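Local atomic coordinates of alginate biosynthesis protein AlgX (Pseudomonas aeruginosa, PDB entry 4KNC), a protein that takes part in the O-acetylation of the exopolysaccharide alginate and protects the polymer from degradation as it crosses the periplasm. Residues A41-D52 against T88-S98. Numbering follows the deposited sequence.
Sequences AQDDWLFRTTYD and TRGLVNREKLS
R89 and F47 meet at the heart of this contact, where a buried cation is held by an aromatic face, a carboxylate and a backbone carbonyl. R89 CZ stands 4.9 Å from the F47 ring centroid in a cation-pi contact, the two planes 57° apart. On the opposite face L97 CD2 makes a CH-pi contact, 3.5 Å from the F47 centroid, so the phenyl lies between this methyl and the tilted NH1 end of the guanidinium.

A bend at chi3 (74°) turns the arginine head back toward strand 46-48. There NH1 donates two bent hydrogen bonds, to L46 O and D52 OD2, each at 2.9 Å, the latter part of a salt bridge; NH2 also bonds F145 O and, weakly, L46 O.

W45 packs against K96, which, bent at chi2 (-69°), lays CG over the six-membered ring, 3.9 Å from its centroid, while its NZ shares a water with the indole NE1. Q42 N donates to K96 O at 2.9 Å.

In the second shell R48 positions D52, gripping it side-on, NE and NH2 both donating to OD1 and NE weakly to OD2. R48 N and R89 NH1 reach OD2 from opposite faces of the carboxylate, which fixes its rotation; two arginines around it would probably favour the charged form. G90 N makes a weak bond to D52 O, and one water bridges that carbonyl to T88 OG1, which caps the helix by accepting from L91 N.

The whole joins the hairpin of strands 38-40 and 46-48 to helix 89-93, which follows edge strand 80-85 of the parallel sheet in the SGNH hydrolase-like domain. The R89 end of this salt-bridge network lies near, without touching, the probable Ser-His-Asp triad, its side chain about 6 Å from that of D148.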
# COMPACT_ATOMS: atom_id res chain seq x y z
N ALA A 41 22.69 18.08 1.09
CA ALA A 41 23.06 18.22 -0.32
C ALA A 41 23.05 19.69 -0.72
O ALA A 41 23.22 20.57 0.13
CB ALA A 41 22.14 17.40 -1.19
N GLN A 42 22.87 19.97 -2.00
CA GLN A 42 22.90 21.35 -2.46
C GLN A 42 21.69 22.11 -1.93
O GLN A 42 20.61 21.53 -1.78
CB GLN A 42 22.97 21.41 -3.98
CG GLN A 42 24.22 20.79 -4.56
CD GLN A 42 24.30 20.95 -6.07
OE1 GLN A 42 23.58 20.28 -6.82
NE2 GLN A 42 25.17 21.84 -6.53
N ASP A 43 21.88 23.40 -1.63
CA ASP A 43 20.79 24.23 -1.13
C ASP A 43 20.28 23.60 0.17
O ASP A 43 21.07 23.15 1.00
CB ASP A 43 19.71 24.36 -2.21
CG ASP A 43 18.58 25.29 -1.81
OD1 ASP A 43 18.77 26.53 -1.86
OD2 ASP A 43 17.51 24.77 -1.44
N ASP A 44 18.96 23.54 0.34
CA ASP A 44 18.37 22.91 1.52
C ASP A 44 17.98 21.45 1.23
O ASP A 44 17.14 20.88 1.94
CB ASP A 44 17.14 23.70 1.96
CG ASP A 44 17.49 24.97 2.71
OD1 ASP A 44 18.68 25.35 2.74
OD2 ASP A 44 16.55 25.59 3.27
N TRP A 45 18.55 20.86 0.19
CA TRP A 45 18.31 19.44 -0.07
C TRP A 45 18.95 18.57 1.01
O TRP A 45 20.11 18.75 1.39
CB TRP A 45 18.78 19.04 -1.48
CG TRP A 45 17.78 19.44 -2.53
CD1 TRP A 45 17.62 20.68 -3.09
CD2 TRP A 45 16.76 18.61 -3.10
NE1 TRP A 45 16.58 20.66 -3.99
CE2 TRP A 45 16.03 19.40 -4.01
CE3 TRP A 45 16.39 17.27 -2.93
CZ2 TRP A 45 14.96 18.90 -4.75
CZ3 TRP A 45 15.33 16.77 -3.67
CH2 TRP A 45 14.63 17.59 -4.57
N LEU A 46 18.16 17.65 1.55
CA LEU A 46 18.67 16.59 2.41
C LEU A 46 18.35 15.25 1.75
O LEU A 46 17.34 15.11 1.06
CB LEU A 46 18.01 16.64 3.79
CG LEU A 46 18.15 17.88 4.68
CD1 LEU A 46 17.56 17.60 6.07
CD2 LEU A 46 19.61 18.34 4.81
N PHE A 47 19.22 14.26 1.95
CA PHE A 47 18.91 12.91 1.49
C PHE A 47 19.11 11.94 2.65
O PHE A 47 19.94 12.17 3.51
CB PHE A 47 19.81 12.50 0.34
CG PHE A 47 19.51 13.19 -0.96
CD1 PHE A 47 19.89 14.51 -1.15
CD2 PHE A 47 18.86 12.52 -1.99
CE1 PHE A 47 19.62 15.15 -2.37
CE2 PHE A 47 18.59 13.15 -3.20
CZ PHE A 47 18.97 14.47 -3.38
N ARG A 48 18.34 10.85 2.65
CA ARG A 48 18.56 9.75 3.57
C ARG A 48 19.41 8.70 2.87
O ARG A 48 19.09 8.30 1.78
CB ARG A 48 17.23 9.13 3.97
CG ARG A 48 16.22 10.15 4.50
CD ARG A 48 14.86 9.51 4.60
NE ARG A 48 14.29 9.28 3.27
CZ ARG A 48 13.11 8.70 3.06
NH1 ARG A 48 12.39 8.27 4.08
NH2 ARG A 48 12.65 8.54 1.82
N THR A 49 20.48 8.24 3.52
CA THR A 49 21.40 7.31 2.88
C THR A 49 20.75 5.95 2.61
O THR A 49 20.93 5.38 1.53
CB THR A 49 22.66 7.11 3.74
OG1 THR A 49 22.26 6.78 5.07
CG2 THR A 49 23.49 8.39 3.79
N THR A 50 20.00 5.44 3.57
CA THR A 50 19.47 4.08 3.46
C THR A 50 18.17 4.03 2.65
O THR A 50 17.86 3.02 2.05
CB THR A 50 19.22 3.42 4.84
OG1 THR A 50 18.10 4.04 5.48
CG2 THR A 50 20.45 3.56 5.75
N TYR A 51 17.42 5.12 2.64
CA TYR A 51 16.17 5.14 1.88
C TYR A 51 16.38 5.70 0.48
O TYR A 51 15.85 5.16 -0.48
CB TYR A 51 15.11 5.98 2.59
CG TYR A 51 14.58 5.38 3.86
CD1 TYR A 51 15.30 5.45 5.05
CD2 TYR A 51 13.35 4.72 3.87
CE1 TYR A 51 14.80 4.90 6.22
CE2 TYR A 51 12.85 4.15 5.02
CZ TYR A 51 13.57 4.24 6.20
OH TYR A 51 13.05 3.68 7.35
N ASP A 52 17.12 6.80 0.38
CA ASP A 52 17.18 7.56 -0.87
C ASP A 52 18.35 7.16 -1.73
O ASP A 52 18.28 7.24 -2.97
CB ASP A 52 17.27 9.06 -0.61
CG ASP A 52 16.11 9.59 0.19
OD1 ASP A 52 15.01 8.96 0.19
OD2 ASP A 52 16.28 10.65 0.80
N THR A 88 13.34 6.14 -6.14
CA THR A 88 13.95 6.84 -5.01
C THR A 88 14.29 8.29 -5.33
O THR A 88 14.37 8.70 -6.49
CB THR A 88 15.19 6.09 -4.48
OG1 THR A 88 16.13 5.88 -5.54
CG2 THR A 88 14.78 4.73 -3.88
N ARG A 89 14.45 9.09 -4.28
CA ARG A 89 14.85 10.47 -4.43
C ARG A 89 16.24 10.52 -5.02
O ARG A 89 16.58 11.44 -5.75
CB ARG A 89 14.80 11.19 -3.07
CG ARG A 89 13.40 11.17 -2.44
CD ARG A 89 13.36 11.76 -1.02
NE ARG A 89 13.46 13.22 -1.00
CZ ARG A 89 14.59 13.89 -0.75
NH1 ARG A 89 15.72 13.23 -0.49
NH2 ARG A 89 14.57 15.22 -0.74
N GLY A 90 17.05 9.51 -4.71
CA GLY A 90 18.40 9.46 -5.25
C GLY A 90 18.40 9.21 -6.76
O GLY A 90 19.15 9.86 -7.49
N LEU A 91 17.55 8.29 -7.22
CA LEU A 91 17.48 7.99 -8.65
C LEU A 91 16.96 9.18 -9.44
O LEU A 91 17.42 9.45 -10.54
CB LEU A 91 16.62 6.76 -8.94
CG LEU A 91 17.26 5.43 -8.56
CD1 LEU A 91 16.19 4.34 -8.48
CD2 LEU A 91 18.35 5.03 -9.55
N VAL A 92 15.99 9.90 -8.89
CA VAL A 92 15.39 10.97 -9.68
C VAL A 92 16.16 12.28 -9.54
O VAL A 92 16.47 12.96 -10.53
CB VAL A 92 13.92 11.19 -9.32
CG1 VAL A 92 13.37 12.38 -10.07
CG2 VAL A 92 13.09 9.95 -9.64
N ASN A 93 16.47 12.63 -8.30
CA ASN A 93 17.11 13.90 -8.01
C ASN A 93 18.59 13.77 -7.65
O ASN A 93 19.12 14.56 -6.88
CB ASN A 93 16.34 14.64 -6.92
CG ASN A 93 15.04 15.24 -7.44
OD1 ASN A 93 13.94 14.86 -6.98
ND2 ASN A 93 15.15 16.18 -8.38
N ARG A 94 19.23 12.74 -8.21
CA ARG A 94 20.69 12.61 -8.18
C ARG A 94 21.44 13.96 -8.25
O ARG A 94 22.32 14.22 -7.43
CB ARG A 94 21.16 11.72 -9.33
CG ARG A 94 22.66 11.46 -9.33
CD ARG A 94 23.12 10.80 -10.62
NE ARG A 94 24.47 10.26 -10.48
CZ ARG A 94 25.18 9.74 -11.48
NH1 ARG A 94 24.66 9.70 -12.69
NH2 ARG A 94 26.39 9.26 -11.26
N GLU A 95 21.08 14.81 -9.21
CA GLU A 95 21.85 16.03 -9.47
C GLU A 95 21.84 17.06 -8.33
O GLU A 95 22.64 17.99 -8.33
CB GLU A 95 21.45 16.70 -10.79
CG GLU A 95 21.77 15.85 -12.05
CD GLU A 95 23.21 15.32 -12.08
OE1 GLU A 95 24.14 16.05 -11.72
OE2 GLU A 95 23.42 14.15 -12.48
N LYS A 96 20.94 16.89 -7.37
CA LYS A 96 20.89 17.80 -6.22
C LYS A 96 21.94 17.44 -5.16
O LYS A 96 22.17 18.20 -4.21
CB LYS A 96 19.50 17.82 -5.61
CG LYS A 96 18.39 18.16 -6.61
CD LYS A 96 18.46 19.60 -7.07
CE LYS A 96 17.23 19.98 -7.89
NZ LYS A 96 17.25 21.40 -8.32
N LEU A 97 22.58 16.29 -5.33
CA LEU A 97 23.64 15.84 -4.43
C LEU A 97 24.88 16.74 -4.48
O LEU A 97 25.15 17.40 -5.48
CB LEU A 97 24.04 14.41 -4.78
CG LEU A 97 22.94 13.39 -4.47
CD1 LEU A 97 23.33 12.02 -4.93
CD2 LEU A 97 22.64 13.39 -2.96
N SER A 98 25.64 16.75 -3.38
CA SER A 98 26.94 17.39 -3.38
C SER A 98 27.88 16.55 -4.24
O SER A 98 27.61 15.35 -4.48
CB SER A 98 27.48 17.49 -1.95
OG SER A 98 28.08 16.27 -1.56
O HOH W 1 16.18 23.26 -5.83
O HOH W 2 13.67 7.54 -1.80
O HOH W 3 18.52 5.14 -4.79